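Local coordinates for N-acylhomoserine lactone dependent regulatory protein (Burkholderia cenocepacia, PDB 5L10) that probably senses N-acylhomoserine lactones through this N-terminal ligand-binding domain and regulates transcription through a separate DNA-binding region, as in other LuxR-family factors, at residues M114-S119 with T138-A143; I82-V85 with P91-W94; L6-D11 with A30-A35. All coordinates share one frame; numbering follows the deposited sequence.

Interaction 1 (M114-S119 with T138-A143); sequences MRYGWS and TTPLDA
Tyr116 lays the face of its ring against Pro140. The methylene CD of Pro140 stands 3.5 Å from the centroid of the Tyr116 ring and only 10° off the ring normal, a CH-pi contact directly over the centre of the face. The two side chains lie side by side and point the same way, so the rest of the pyrrolidine follows the ring: CB of Pro140 reaches CD1 of Tyr116 at 3.6 Å, and its CG sits near CE1 and CD1. Backbone adds to the first shell. The carbonyl carbon of Thr139 comes to 3.5 Å from CD2 of Tyr116, and that of Thr138 to 3.6 Å from CE2, both obliquely to the ring, while the side chains of the two threonines start away from it. The opposite face of the ring belongs to its own neighbour in sequence, with CB of Arg115 lying 3.6 Å above the ring plane, so that the phenol is sandwiched between aliphatic carbons. A chi1 of -40° places CG of Tyr116 anti to its carbonyl carbon and lays the ring alongside the proline, face to it.

In the second shell, Arg115 is anchored by a hydrogen bond from its NE to Ala110 O, and the 138-143 loop by one from Arg136 NE to Thr139 O. Asp142 occupies the N-cap position, its OD2 making a weak hydrogen bond to Glu145 N, while Leu141 packs on Ile146 and Leu149 of the helix that begins here.

The contact lies at the surface of the autoinducer-binding domain, where strand 116-123 begins beside the end of its antiparallel partner 129-136 and the connection to helix 143-169; Phe97 also touches Tyr116, and Asn95 of strand 92-95 touches both Tyr116 and Pro140.

Interaction 2 (I82-V85 with P91-W94); sequences IKRV and PVVW
Helix residues 82-85 and segment 91-94, a strand from Val92 on, approach most closely in backbone at Val85 and Val92, whose CA atoms are 6.5 Å apart, leaving side chains to make the contact. Val92 points toward the helix and divides its two methyls between two neighbours. With chi1 at 172°, CG1 stands anti to the backbone N and is directed over one face of the Arg84 guanidinium. It lies 3.5 Å from Arg84 CZ, close to the centre of the flat group, with NE, NH1 and NH2 all slightly farther off. The second methyl, CG2 of Val92, takes the inner side and meets CG1 of Val85 at 3.7 Å, the two valine side chains crossing at about a right angle. It also approaches Arg84 CB at 4.1 Å.

The arginine chain is extended at chi2 and then bends at chi3 (60°), which brings the guanidinium plane over the valine methyl. Its interaction with Val92 is therefore van der Waals packing on a flat face, while its charge has a long, weak ion pair from NH1 to Glu99 OE1. The inner half of the contact is buried and aliphatic; the arginine half lies at the surface. Pro91, just before the strand, packs on His158 of the second subunit.

Helix 80-87 here packs against strand 92-95, an outermost strand of the antiparallel sheet within this chain. Trp94 meets the Trp106 ring with planes at about 45° while donating from NE1 to Ser119 OG. Val85 continues inward onto Ser119 of strand 116-123 and Val131 of strand 129-136, and Ile82 also touches Val131.

Interaction 3 (L6-D11 with A30-A35); sequences LTILHD and AAAAAA
Ile8 packs against Ala32 and Ala35 with no ring, amide or charged group between them: there is no face or edge of a flat side chain in the contact. The side-chain groups that meet are all aliphatic, and the isoleucine also lies against main-chain atoms, the carbonyl oxygens of Ala32 and Ala35 among them. The isoleucine points toward the facing helix and uses both of its branches. Its longer arm ends at CD1, 3.5 Å from CB of Ala35, with CG1 behind it at 3.9 Å from the same methyl. The short branch is turned to the preceding turn of the facing helix: CG2 of Ile8 lies 3.7 Å from Ala32 CA and 3.8 Å from Ala32 CB. CG2 is also 3.8 Å from Ala35 CB and so sits between the two alanines, three residues apart, while all three outer carbons of the isoleucine gather round CB of Ala35. A chi1 of -67° sets CG1 anti to the carbonyl carbon and CG2 anti to the backbone N, spreading the branches; chi2 of 165° then extends CD1 toward Ala35.

The small alanine side chains let the backbones come close, Ile8 CA and Ala32 CA being 5.8 Å apart. The segments run antiparallel, and each keeps its helical bonding, as in His10 N to Leu6 O and Ala35 N to Ala31 O. The helices are held to each other here by apolar packing. Facing the dimer partner, Leu9 packs on Ala151 of the second subunit, and Leu6 and His10 on its Asn2 and Arg148.

This is the pairing of helices 3-16 and 22-35 near the N-terminus of the domain. Both lean on the long helix 143-169: Leu9 touches Pro152, Ser155 and Leu156, and Ala32 also reaches Leu156.

Interactions 1 and 2 are joined through the sheet, their centres 12 Å apart: strands 116-123 and 92-95 are antiparallel neighbours, with probable hydrogen bonds at Ser119 O to Val92 N (2.7 Å) and Gly117 N to Trp94 O (2.9 Å). The indole of Trp94 also packs against the residues leading into the strand, its CZ3 3.5 Å from Met114 O. Interaction 3 stands apart, its centre 18 Å from that of interaction 1 and 22 Å from that of interaction 2; helix 143-169 links its helices to the 138-143 loop. In related LuxR receptors the lactone lies between the sheet and a helical layer; helix 80-87 of interaction 2 is probably part of that layer.

Interaction 1 (M114-S119 with T138-A143)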
HETATM    1  N   MSE A 114      15.891 -12.515  13.960  1.00 40.42           N
HETATM    2  CA  MSE A 114      15.075 -12.393  12.757  1.00 36.21           C
HETATM    3  C   MSE A 114      14.332 -13.700  12.498  1.00 35.66           C
HETATM    4  O   MSE A 114      14.639 -14.408  11.542  1.00 46.80           O
HETATM    5  CB  MSE A 114      15.940 -12.040  11.545  1.00 42.73           C
HETATM    6  CG  MSE A 114      16.723 -10.738  11.655  1.00 50.35           C
HETATM    7 SE   MSE A 114      15.623  -9.129  11.490  0.79 53.67          SE
HETATM    8  CE  MSE A 114      15.683  -8.645  13.324  1.00 50.64           C
ATOM      9  N   ARG A 115      13.348 -14.018  13.338  1.00 30.65           N
ATOM     10  CA  ARG A 115      12.776 -15.359  13.371  1.00 34.72           C
ATOM     11  C   ARG A 115      11.377 -15.455  12.777  1.00 32.26           C
ATOM     12  O   ARG A 115      11.130 -16.322  11.934  1.00 31.84           O
ATOM     13  CB  ARG A 115      12.773 -15.879  14.816  1.00 34.85           C
ATOM     14  CG  ARG A 115      14.175 -16.036  15.379  1.00 39.85           C
ATOM     15  CD  ARG A 115      14.192 -16.534  16.811  1.00 45.58           C
ATOM     16  NE  ARG A 115      15.564 -16.777  17.246  1.00 50.35           N
ATOM     17  CZ  ARG A 115      15.908 -17.313  18.412  1.00 48.71           C
ATOM     18  NH1 ARG A 115      14.978 -17.671  19.287  1.00 53.97           N
ATOM     19  NH2 ARG A 115      17.189 -17.492  18.700  1.00 44.10           N
ATOM     20  N   TYR A 116      10.443 -14.605  13.198  1.00 27.51           N
ATOM     21  CA  TYR A 116       9.050 -14.704  12.770  1.00 35.84           C
ATOM     22  C   TYR A 116       8.644 -13.373  12.156  1.00 35.78           C
ATOM     23  O   TYR A 116       8.431 -12.388  12.873  1.00 36.51           O
ATOM     24  CB  TYR A 116       8.152 -15.085  13.942  1.00 38.31           C
ATOM     25  CG  TYR A 116       8.792 -16.112  14.839  1.00 37.02           C
ATOM     26  CD1 TYR A 116       8.986 -17.417  14.404  1.00 35.91           C
ATOM     27  CD2 TYR A 116       9.220 -15.773  16.114  1.00 38.23           C
ATOM     28  CE1 TYR A 116       9.583 -18.360  15.222  1.00 38.31           C
ATOM     29  CE2 TYR A 116       9.815 -16.708  16.939  1.00 37.72           C
ATOM     30  CZ  TYR A 116       9.994 -17.998  16.489  1.00 33.17           C
ATOM     31  OH  TYR A 116      10.587 -18.928  17.309  1.00 35.81           O
ATOM     32  N   GLY A 117       8.529 -13.348  10.833  1.00 34.12           N
ATOM     33  CA  GLY A 117       8.478 -12.106  10.092  1.00 29.20           C
ATOM     34  C   GLY A 117       7.224 -11.946   9.257  1.00 31.45           C
ATOM     35  O   GLY A 117       6.590 -12.924   8.855  1.00 21.48           O
ATOM     36  N   TRP A 118       6.879 -10.688   9.003  1.00 30.78           N
ATOM     37  CA  TRP A 118       5.805 -10.291   8.100  1.00 27.99           C
ATOM     38  C   TRP A 118       6.431  -9.315   7.113  1.00 29.01           C
ATOM     39  O   TRP A 118       6.925  -8.257   7.518  1.00 27.51           O
ATOM     40  CB  TRP A 118       4.655  -9.649   8.881  1.00 27.57           C
ATOM     41  CG  TRP A 118       3.458  -9.243   8.077  1.00 31.30           C
ATOM     42  CD1 TRP A 118       2.296  -9.942   7.936  1.00 36.50           C
ATOM     43  CD2 TRP A 118       3.291  -8.031   7.331  1.00 33.91           C
ATOM     44  NE1 TRP A 118       1.419  -9.248   7.137  1.00 36.60           N
ATOM     45  CE2 TRP A 118       2.006  -8.071   6.753  1.00 39.83           C
ATOM     46  CE3 TRP A 118       4.103  -6.917   7.093  1.00 41.30           C
ATOM     47  CZ2 TRP A 118       1.512  -7.038   5.946  1.00 47.66           C
ATOM     48  CZ3 TRP A 118       3.613  -5.891   6.291  1.00 50.00           C
ATOM     49  CH2 TRP A 118       2.327  -5.960   5.730  1.00 48.31           C
ATOM     50  N   SER A 119       6.453  -9.675   5.831  1.00 18.10           N
ATOM     51  CA  SER A 119       7.117  -8.858   4.825  1.00 22.19           C
ATOM     52  C   SER A 119       6.170  -8.539   3.677  1.00 22.63           C
ATOM     53  O   SER A 119       5.441  -9.414   3.201  1.00 25.14           O
ATOM     54  CB  SER A 119       8.365  -9.559   4.280  1.00 18.66           C
ATOM     55  OG  SER A 119       9.382  -9.635   5.261  1.00 17.78           O
ATOM     56  N   THR A 138      10.085 -13.673  19.555  1.00 40.27           N
ATOM     57  CA  THR A 138       9.590 -14.474  20.670  1.00 47.10           C
ATOM     58  C   THR A 138       8.735 -15.652  20.216  1.00 43.22           C
ATOM     59  O   THR A 138       9.065 -16.808  20.494  1.00 36.04           O
ATOM     60  CB  THR A 138       8.789 -13.583  21.626  1.00 52.21           C
ATOM     61  OG1 THR A 138       7.915 -12.737  20.863  1.00 44.43           O
ATOM     62  CG2 THR A 138       9.729 -12.731  22.478  1.00 55.31           C
ATOM     63  N   THR A 139       7.631 -15.370  19.523  1.00 40.25           N
ATOM     64  CA  THR A 139       6.637 -16.361  19.156  1.00 38.25           C
ATOM     65  C   THR A 139       6.139 -16.096  17.742  1.00 38.47           C
ATOM     66  O   THR A 139       5.891 -14.937  17.378  1.00 36.26           O
ATOM     67  CB  THR A 139       5.448 -16.335  20.127  1.00 46.05           C
ATOM     68  OG1 THR A 139       5.927 -16.473  21.468  1.00 54.71           O
ATOM     69  CG2 THR A 139       4.483 -17.468  19.832  1.00 52.60           C
ATOM     70  N   PRO A 140       6.000 -17.135  16.925  1.00 46.76           N
ATOM     71  CA  PRO A 140       5.306 -16.973  15.644  1.00 30.87           C
ATOM     72  C   PRO A 140       3.823 -16.719  15.866  1.00 46.71           C
ATOM     73  O   PRO A 140       3.221 -17.215  16.820  1.00 45.69           O
ATOM     74  CB  PRO A 140       5.542 -18.314  14.939  1.00 42.91           C
ATOM     75  CG  PRO A 140       5.827 -19.283  16.054  1.00 35.08           C
ATOM     76  CD  PRO A 140       6.540 -18.494  17.103  1.00 34.47           C
ATOM     77  N   LEU A 141       3.231 -15.930  14.972  1.00 48.63           N
ATOM     78  CA  LEU A 141       1.814 -15.605  15.092  1.00 50.81           C
ATOM     79  C   LEU A 141       0.949 -16.793  14.688  1.00 52.18           C
ATOM     80  O   LEU A 141       1.161 -17.399  13.633  1.00 51.83           O
ATOM     81  CB  LEU A 141       1.470 -14.390  14.231  1.00 54.97           C
ATOM     82  CG  LEU A 141       2.020 -13.031  14.662  1.00 54.10           C
ATOM     83  CD1 LEU A 141       1.905 -12.017  13.532  1.00 50.28           C
ATOM     84  CD2 LEU A 141       1.278 -12.539  15.888  1.00 52.30           C
ATOM     85  N   ASP A 142      -0.028 -17.129  15.531  1.00 53.00           N
ATOM     86  CA  ASP A 142      -1.050 -18.075  15.113  1.00 57.78           C
ATOM     87  C   ASP A 142      -1.990 -17.407  14.116  1.00 60.49           C
ATOM     88  O   ASP A 142      -2.073 -16.179  14.028  1.00 62.03           O
ATOM     89  CB  ASP A 142      -1.837 -18.611  16.313  1.00 62.64           C
ATOM     90  CG  ASP A 142      -2.451 -17.508  17.153  1.00 68.62           C
ATOM     91  OD1 ASP A 142      -1.685 -16.752  17.780  1.00 72.39           O
ATOM     92  OD2 ASP A 142      -3.696 -17.404  17.200  1.00 70.53           O
ATOM     93  N   ALA A 143      -2.702 -18.241  13.354  1.00 73.38           N
ATOM     94  CA  ALA A 143      -3.569 -17.728  12.298  1.00 67.84           C
ATOM     95  C   ALA A 143      -4.605 -16.744  12.832  1.00 66.72           C
ATOM     96  O   ALA A 143      -4.983 -15.801  12.128  1.00 65.63           O
ATOM     97  CB  ALA A 143      -4.260 -18.888  11.584  1.00 60.90           C
TER

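Interaction 2 (I82-V85 with P91-W94)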
ATOM      1  N   ILE A  82      12.927 -11.482  -0.427  1.00 33.54           N
ATOM      2  CA  ILE A  82      12.810 -10.563  -1.556  1.00 33.66           C
ATOM      3  C   ILE A  82      12.231 -11.285  -2.765  1.00 41.25           C
ATOM      4  O   ILE A  82      11.336 -10.771  -3.445  1.00 44.76           O
ATOM      5  CB  ILE A  82      14.174  -9.927  -1.882  1.00 31.46           C
ATOM      6  CG1 ILE A  82      14.718  -9.157  -0.678  1.00 27.64           C
ATOM      7  CG2 ILE A  82      14.050  -9.008  -3.084  1.00 35.29           C
ATOM      8  CD1 ILE A  82      13.866  -7.994  -0.253  1.00 31.81           C
ATOM      9  N   LYS A  83      12.725 -12.496  -3.040  1.00 45.79           N
ATOM     10  CA  LYS A  83      12.227 -13.258  -4.182  1.00 52.05           C
ATOM     11  C   LYS A  83      10.739 -13.553  -4.053  1.00 48.00           C
ATOM     12  O   LYS A  83      10.035 -13.645  -5.065  1.00 52.20           O
ATOM     13  CB  LYS A  83      13.009 -14.565  -4.332  1.00 61.45           C
ATOM     14  CG  LYS A  83      14.529 -14.406  -4.370  1.00 72.41           C
ATOM     15  CD  LYS A  83      14.988 -13.514  -5.516  1.00 79.00           C
ATOM     16  CE  LYS A  83      16.511 -13.418  -5.574  1.00 80.42           C
ATOM     17  NZ  LYS A  83      17.157 -14.752  -5.740  1.00 83.44           N
ATOM     18  N   ARG A  84      10.241 -13.693  -2.825  1.00 39.46           N
ATOM     19  CA  ARG A  84       8.840 -14.021  -2.610  1.00 40.33           C
ATOM     20  C   ARG A  84       7.938 -12.791  -2.657  1.00 40.16           C
ATOM     21  O   ARG A  84       6.833 -12.861  -3.204  1.00 47.81           O
ATOM     22  CB  ARG A  84       8.668 -14.761  -1.281  1.00 32.83           C
ATOM     23  CG  ARG A  84       9.241 -16.176  -1.308  1.00 41.93           C
ATOM     24  CD  ARG A  84       8.941 -16.939  -0.030  1.00 40.86           C
ATOM     25  NE  ARG A  84       7.508 -17.079   0.201  1.00 45.65           N
ATOM     26  CZ  ARG A  84       6.983 -17.552   1.326  1.00 51.60           C
ATOM     27  NH1 ARG A  84       7.781 -17.924   2.318  1.00 49.86           N
ATOM     28  NH2 ARG A  84       5.666 -17.647   1.462  1.00 56.88           N
ATOM     29  N   VAL A  85       8.385 -11.657  -2.111  1.00 32.08           N
ATOM     30  CA  VAL A  85       7.558 -10.453  -2.159  1.00 30.21           C
ATOM     31  C   VAL A  85       7.644  -9.745  -3.506  1.00 34.27           C
ATOM     32  O   VAL A  85       6.726  -8.997  -3.861  1.00 37.90           O
ATOM     33  CB  VAL A  85       7.927  -9.460  -1.043  1.00 27.54           C
ATOM     34  CG1 VAL A  85       7.907 -10.151   0.311  1.00 28.84           C
ATOM     35  CG2 VAL A  85       9.280  -8.831  -1.309  1.00 27.59           C
ATOM     36  N   PRO A  91       1.198 -10.025   1.251  1.00 29.79           N
ATOM     37  CA  PRO A  91       2.259 -10.103   2.262  1.00 27.44           C
ATOM     38  C   PRO A  91       2.739 -11.531   2.465  1.00 30.52           C
ATOM     39  O   PRO A  91       2.004 -12.499   2.250  1.00 30.55           O
ATOM     40  CB  PRO A  91       1.586  -9.564   3.530  1.00 19.85           C
ATOM     41  CG  PRO A  91       0.405  -8.792   3.048  1.00 20.87           C
ATOM     42  CD  PRO A  91      -0.058  -9.505   1.817  1.00 25.52           C
ATOM     43  N   VAL A  92       3.991 -11.650   2.903  1.00 27.76           N
ATOM     44  CA  VAL A  92       4.648 -12.935   3.122  1.00 28.86           C
ATOM     45  C   VAL A  92       4.926 -13.091   4.611  1.00 26.18           C
ATOM     46  O   VAL A  92       5.652 -12.283   5.202  1.00 27.25           O
ATOM     47  CB  VAL A  92       5.948 -13.049   2.311  1.00 27.60           C
ATOM     48  CG1 VAL A  92       6.713 -14.298   2.711  1.00 26.28           C
ATOM     49  CG2 VAL A  92       5.644 -13.062   0.831  1.00 32.10           C
ATOM     50  N   VAL A  93       4.350 -14.126   5.214  1.00 28.55           N
ATOM     51  CA  VAL A  93       4.637 -14.506   6.594  1.00 29.90           C
ATOM     52  C   VAL A  93       5.652 -15.639   6.569  1.00 33.82           C
ATOM     53  O   VAL A  93       5.462 -16.635   5.858  1.00 42.07           O
ATOM     54  CB  VAL A  93       3.358 -14.931   7.334  1.00 25.48           C
ATOM     55  CG1 VAL A  93       3.667 -15.285   8.782  1.00 25.50           C
ATOM     56  CG2 VAL A  93       2.312 -13.834   7.252  1.00 24.17           C
ATOM     57  N   TRP A  94       6.730 -15.499   7.335  1.00 27.16           N
ATOM     58  CA  TRP A  94       7.797 -16.487   7.297  1.00 32.56           C
ATOM     59  C   TRP A  94       8.311 -16.779   8.701  1.00 30.90           C
ATOM     60  O   TRP A  94       8.142 -15.985   9.629  1.00 27.29           O
ATOM     61  CB  TRP A  94       8.943 -16.037   6.381  1.00 25.32           C
ATOM     62  CG  TRP A  94       9.411 -14.633   6.612  1.00 22.50           C
ATOM     63  CD1 TRP A  94       9.031 -13.518   5.924  1.00 35.06           C
ATOM     64  CD2 TRP A  94      10.364 -14.195   7.587  1.00 29.78           C
ATOM     65  NE1 TRP A  94       9.685 -12.412   6.414  1.00 28.48           N
ATOM     66  CE2 TRP A  94      10.510 -12.801   7.436  1.00 26.77           C
ATOM     67  CE3 TRP A  94      11.105 -14.845   8.579  1.00 26.78           C
ATOM     68  CZ2 TRP A  94      11.369 -12.048   8.235  1.00 20.59           C
ATOM     69  CZ3 TRP A  94      11.956 -14.097   9.369  1.00 25.85           C
ATOM     70  CH2 TRP A  94      12.078 -12.712   9.196  1.00 20.35           C
TER

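Interaction 3 (L6-D11 with A30-A35)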
ATOM      1  N   LEU A   6      -6.059   0.694  16.562  1.00 78.81           N
ATOM      2  CA  LEU A   6      -6.405   1.778  15.650  1.00 70.78           C
ATOM      3  C   LEU A   6      -5.840   3.111  16.122  1.00 58.42           C
ATOM      4  O   LEU A   6      -5.484   3.960  15.298  1.00 56.72           O
ATOM      5  CB  LEU A   6      -7.922   1.865  15.486  1.00 78.05           C
ATOM      6  CG  LEU A   6      -8.397   2.925  14.492  1.00 82.53           C
ATOM      7  CD1 LEU A   6      -7.753   2.716  13.125  1.00 82.46           C
ATOM      8  CD2 LEU A   6      -9.907   2.912  14.389  1.00 81.35           C
ATOM      9  N   THR A   7      -5.751   3.313  17.438  1.00 51.36           N
ATOM     10  CA  THR A   7      -5.065   4.490  17.959  1.00 52.31           C
ATOM     11  C   THR A   7      -3.584   4.460  17.601  1.00 47.84           C
ATOM     12  O   THR A   7      -2.992   5.498  17.284  1.00 44.14           O
ATOM     13  CB  THR A   7      -5.256   4.572  19.474  1.00 58.59           C
ATOM     14  OG1 THR A   7      -6.654   4.678  19.773  1.00 62.53           O
ATOM     15  CG2 THR A   7      -4.519   5.775  20.053  1.00 41.01           C
ATOM     16  N   ILE A   8      -2.973   3.273  17.639  1.00 48.56           N
ATOM     17  CA  ILE A   8      -1.565   3.133  17.273  1.00 33.94           C
ATOM     18  C   ILE A   8      -1.329   3.675  15.871  1.00 33.93           C
ATOM     19  O   ILE A   8      -0.384   4.435  15.626  1.00 33.54           O
ATOM     20  CB  ILE A   8      -1.127   1.661  17.388  1.00 34.88           C
ATOM     21  CG1 ILE A   8      -1.148   1.205  18.848  1.00 45.36           C
ATOM     22  CG2 ILE A   8       0.254   1.461  16.786  1.00 33.87           C
ATOM     23  CD1 ILE A   8      -1.087  -0.298  19.015  1.00 40.22           C
ATOM     24  N   LEU A   9      -2.196   3.302  14.930  1.00 33.31           N
ATOM     25  CA  LEU A   9      -2.023   3.745  13.552  1.00 31.84           C
ATOM     26  C   LEU A   9      -2.398   5.210  13.381  1.00 31.13           C
ATOM     27  O   LEU A   9      -1.780   5.916  12.576  1.00 31.47           O
ATOM     28  CB  LEU A   9      -2.846   2.866  12.619  1.00 28.70           C
ATOM     29  CG  LEU A   9      -2.466   1.390  12.678  1.00 29.56           C
ATOM     30  CD1 LEU A   9      -3.528   0.551  11.999  1.00 34.60           C
ATOM     31  CD2 LEU A   9      -1.121   1.183  12.023  1.00 27.27           C
ATOM     32  N   HIS A  10      -3.396   5.685  14.128  1.00 28.71           N
ATOM     33  CA  HIS A  10      -3.750   7.099  14.062  1.00 29.23           C
ATOM     34  C   HIS A  10      -2.560   7.973  14.444  1.00 33.29           C
ATOM     35  O   HIS A  10      -2.236   8.936  13.740  1.00 37.56           O
ATOM     36  CB  HIS A  10      -4.958   7.388  14.956  1.00 37.50           C
ATOM     37  CG  HIS A  10      -5.486   8.785  14.826  1.00 50.04           C
ATOM     38  ND1 HIS A  10      -6.567   9.105  14.032  1.00 56.77           N
ATOM     39  CD2 HIS A  10      -5.083   9.946  15.396  1.00 58.47           C
ATOM     40  CE1 HIS A  10      -6.805  10.403  14.117  1.00 57.86           C
ATOM     41  NE2 HIS A  10      -5.918  10.936  14.937  1.00 61.00           N
ATOM     42  N   ASP A  11      -1.873   7.639  15.544  1.00 31.50           N
ATOM     43  CA  ASP A  11      -0.727   8.451  15.953  1.00 33.70           C
ATOM     44  C   ASP A  11       0.420   8.336  14.959  1.00 32.87           C
ATOM     45  O   ASP A  11       1.170   9.300  14.764  1.00 30.51           O
ATOM     46  CB  ASP A  11      -0.245   8.055  17.352  1.00 39.73           C
ATOM     47  CG  ASP A  11      -1.260   8.359  18.437  1.00 52.52           C
ATOM     48  OD1 ASP A  11      -0.858   8.821  19.526  1.00 63.73           O
ATOM     49  OD2 ASP A  11      -2.463   8.123  18.211  1.00 58.44           O
ATOM     50  N   ALA A  30       8.319   2.419  12.998  1.00 32.98           N
ATOM     51  CA  ALA A  30       8.906   1.449  13.918  1.00 30.73           C
ATOM     52  C   ALA A  30       8.183   1.449  15.260  1.00 29.20           C
ATOM     53  O   ALA A  30       7.992   0.388  15.868  1.00 24.68           O
ATOM     54  CB  ALA A  30      10.395   1.736  14.103  1.00 14.84           C
ATOM     55  N   ALA A  31       7.771   2.626  15.739  1.00 29.56           N
ATOM     56  CA  ALA A  31       7.031   2.687  16.995  1.00 15.75           C
ATOM     57  C   ALA A  31       5.676   2.001  16.871  1.00 33.02           C
ATOM     58  O   ALA A  31       5.227   1.328  17.808  1.00 37.15           O
ATOM     59  CB  ALA A  31       6.867   4.140  17.440  1.00 16.52           C
ATOM     60  N   ALA A  32       5.013   2.147  15.721  1.00 25.76           N
ATOM     61  CA  ALA A  32       3.736   1.468  15.521  1.00 23.17           C
ATOM     62  C   ALA A  32       3.921  -0.043  15.445  1.00 25.67           C
ATOM     63  O   ALA A  32       3.166  -0.800  16.068  1.00 21.23           O
ATOM     64  CB  ALA A  32       3.052   1.993  14.258  1.00 16.91           C
ATOM     65  N   ALA A  33       4.924  -0.498  14.689  1.00 26.43           N
ATOM     66  CA  ALA A  33       5.193  -1.930  14.605  1.00 26.16           C
ATOM     67  C   ALA A  33       5.513  -2.512  15.977  1.00 32.88           C
ATOM     68  O   ALA A  33       5.045  -3.606  16.321  1.00 31.10           O
ATOM     69  CB  ALA A  33       6.337  -2.190  13.626  1.00 18.59           C
ATOM     70  N   ALA A  34       6.304  -1.793  16.780  1.00 31.25           N
ATOM     71  CA  ALA A  34       6.600  -2.257  18.131  1.00 29.54           C
ATOM     72  C   ALA A  34       5.328  -2.390  18.956  1.00 30.23           C
ATOM     73  O   ALA A  34       5.144  -3.379  19.674  1.00 30.51           O
ATOM     74  CB  ALA A  34       7.582  -1.307  18.814  1.00 18.15           C
ATOM     75  N   ALA A  35       4.430  -1.407  18.852  1.00 30.29           N
ATOM     76  CA  ALA A  35       3.174  -1.466  19.594  1.00 32.31           C
ATOM     77  C   ALA A  35       2.307  -2.636  19.147  1.00 32.11           C
ATOM     78  O   ALA A  35       1.489  -3.131  19.929  1.00 37.54           O
ATOM     79  CB  ALA A  35       2.414  -0.151  19.441  1.00 18.70           C
TER